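Local coordinates for amine oxidase domain-containing protein (Pyrococcus furiosus, PDB 3NRN) that is of uncharacterised function but binds adenosine monophosphate and probably acts as an oxidoreductase of the flavin-containing amine oxidase family, at residues A[149-154]-A[166-171]. Residues are numbered along the deposited sequence; the frame is centred on the assembly and turned at random.
Sequences ESFAGW and LELAKE
F151 on helix 142-156 faces L168 and E171 on helix 165-178, the CA atoms of F151 and L168 lying 10.0 Å apart and those of F151 and E171 10.4 Å apart. These are two consecutive helices joined by a loop within the amine oxidase family region, away from the AMP pocket of the Rossmann-type part. Between the two segments the contact is made by side chains, and on the F151 side it is carried by CE2 and CZ of the ring. A chi1 of 174° turns the ring away from the F151 backbone N and carries it across to the second helix. There CE2 of F151 meets the methyl CD1 of L168 at 4.1 Å, an apolar contact made by the CD1 branch of the leucine, whose end comes nearer to the first helix than the direction of its CB would suggest. L168 also rests on A130, W133 and I134 of helix 130-137, while F151 touches F288 of strand 286-288 in the mixed sheet, so the pair lies between that strand and that helix.

The same ring edge atoms are approached by the carboxylate of E171, whose chain runs extended beyond CG (chi2 173°). Its OE1 lies 3.6 Å from CE2 of F151 and 3.9 Å from CZ of that ring, obliquely placed, with the carboxylate and ring planes 52° apart. E171 is buried, and its OE1 also lies near OD2 of D156, a crowding of acids that may raise the proton affinity of one of them. A second acidic neighbour, E167, sits one turn earlier on the helix; its OE2 accepts a hydrogen bond from the backbone N of G385 and approaches OE2 of E171 to 2.5 Å, a separation at which one carboxyl group probably holds a proton.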
loop_
_atom_site.group_PDB
_atom_site.type_symbol
_atom_site.label_atom_id
_atom_site.label_comp_id
_atom_site.label_asym_id
_atom_site.label_seq_id
_atom_site.Cartn_x
_atom_site.Cartn_y
_atom_site.Cartn_z
ATOM N N GLU A 149 13.055 11.656 -5.885
ATOM C CA GLU A 149 11.817 12.424 -5.799
ATOM C C GLU A 149 10.706 11.567 -6.402
ATOM O O GLU A 149 9.570 11.582 -5.928
ATOM C CB GLU A 149 11.943 13.739 -6.575
ATOM C CG GLU A 149 10.733 14.666 -6.466
ATOM C CD GLU A 149 10.693 15.466 -5.169
ATOM O OE1 GLU A 149 9.757 16.280 -5.002
ATOM O OE2 GLU A 149 11.594 15.290 -4.322
ATOM N N SER A 150 11.036 10.821 -7.452
ATOM C CA SER A 150 10.059 9.940 -8.079
ATOM C C SER A 150 9.752 8.795 -7.114
ATOM O O SER A 150 8.598 8.408 -6.937
ATOM C CB SER A 150 10.598 9.385 -9.396
ATOM O OG SER A 150 10.692 10.414 -10.360
ATOM N N PHE A 151 10.794 8.263 -6.487
ATOM C CA PHE A 151 10.616 7.186 -5.525
ATOM C C PHE A 151 9.659 7.640 -4.419
ATOM O O PHE A 151 8.710 6.936 -4.085
ATOM C CB PHE A 151 11.961 6.798 -4.901
ATOM C CG PHE A 151 11.840 5.788 -3.799
ATOM C CD1 PHE A 151 11.495 4.469 -4.080
ATOM C CD2 PHE A 151 12.015 6.165 -2.475
ATOM C CE1 PHE A 151 11.324 3.546 -3.057
ATOM C CE2 PHE A 151 11.845 5.249 -1.444
ATOM C CZ PHE A 151 11.499 3.939 -1.734
ATOM N N ALA A 152 9.919 8.820 -3.859
ATOM C CA ALA A 152 9.089 9.368 -2.789
ATOM C C ALA A 152 7.650 9.566 -3.255
ATOM O O ALA A 152 6.704 9.302 -2.509
ATOM C CB ALA A 152 9.675 10.701 -2.291
ATOM N N GLY A 153 7.484 10.030 -4.491
ATOM C CA GLY A 153 6.143 10.238 -5.012
ATOM C C GLY A 153 5.410 8.920 -5.192
ATOM O O GLY A 153 4.254 8.776 -4.805
ATOM N N TRP A 154 6.103 7.941 -5.760
ATOM C CA TRP A 154 5.521 6.630 -6.005
ATOM C C TRP A 154 5.244 5.842 -4.719
ATOM O O TRP A 154 4.107 5.439 -4.459
ATOM C CB TRP A 154 6.447 5.828 -6.921
ATOM C CG TRP A 154 5.904 4.505 -7.332
ATOM C CD1 TRP A 154 4.925 4.267 -8.250
ATOM C CD2 TRP A 154 6.293 3.228 -6.816
ATOM N NE1 TRP A 154 4.676 2.920 -8.339
ATOM C CE2 TRP A 154 5.503 2.258 -7.467
ATOM C CE3 TRP A 154 7.234 2.809 -5.862
ATOM C CZ2 TRP A 154 5.625 0.887 -7.196
ATOM C CZ3 TRP A 154 7.354 1.445 -5.591
ATOM C CH2 TRP A 154 6.552 0.502 -6.256
ATOM N N LEU A 166 15.421 9.714 8.449
ATOM C CA LEU A 166 15.202 8.434 9.102
ATOM C C LEU A 166 14.178 7.583 8.361
ATOM O O LEU A 166 14.388 6.389 8.163
ATOM C CB LEU A 166 14.742 8.660 10.546
ATOM C CG LEU A 166 14.575 7.409 11.411
ATOM C CD1 LEU A 166 15.873 6.610 11.432
ATOM C CD2 LEU A 166 14.180 7.820 12.810
ATOM N N GLU A 167 13.070 8.195 7.952
ATOM C CA GLU A 167 12.038 7.459 7.233
ATOM C C GLU A 167 12.584 6.923 5.920
ATOM O O GLU A 167 12.370 5.758 5.590
ATOM C CB GLU A 167 10.822 8.347 6.972
ATOM C CG GLU A 167 9.688 7.668 6.209
ATOM C CD GLU A 167 9.279 6.330 6.803
ATOM O OE1 GLU A 167 9.295 6.192 8.041
ATOM O OE2 GLU A 167 8.925 5.414 6.030
ATOM N N LEU A 168 13.296 7.767 5.174
ATOM C CA LEU A 168 13.868 7.326 3.903
ATOM C C LEU A 168 14.882 6.218 4.139
ATOM O O LEU A 168 14.950 5.250 3.380
ATOM C CB LEU A 168 14.564 8.483 3.172
ATOM C CG LEU A 168 15.268 8.047 1.880
ATOM C CD1 LEU A 168 14.228 7.556 0.891
ATOM C CD2 LEU A 168 16.062 9.199 1.284
ATOM N N ALA A 169 15.681 6.376 5.189
ATOM C CA ALA A 169 16.693 5.384 5.527
ATOM C C ALA A 169 16.024 4.044 5.813
ATOM O O ALA A 169 16.496 3.001 5.370
ATOM C CB ALA A 169 17.496 5.842 6.746
ATOM N N LYS A 170 14.923 4.074 6.553
ATOM C CA LYS A 170 14.214 2.841 6.884
ATOM C C LYS A 170 13.593 2.192 5.652
ATOM O O LYS A 170 13.556 0.964 5.538
ATOM C CB LYS A 170 13.160 3.116 7.959
ATOM C CG LYS A 170 13.782 3.385 9.326
ATOM C CD LYS A 170 12.734 3.737 10.352
ATOM C CE LYS A 170 13.336 3.830 11.740
ATOM N NZ LYS A 170 12.304 4.177 12.763
ATOM N N GLU A 171 13.111 3.008 4.723
ATOM C CA GLU A 171 12.539 2.473 3.493
ATOM C C GLU A 171 13.679 1.920 2.634
ATOM O O GLU A 171 13.503 0.960 1.878
ATOM C CB GLU A 171 11.765 3.571 2.755
ATOM C CG GLU A 171 10.420 3.868 3.409
ATOM C CD GLU A 171 9.704 5.054 2.805
ATOM O OE1 GLU A 171 9.834 5.284 1.585
ATOM O OE2 GLU A 171 8.990 5.752 3.553
#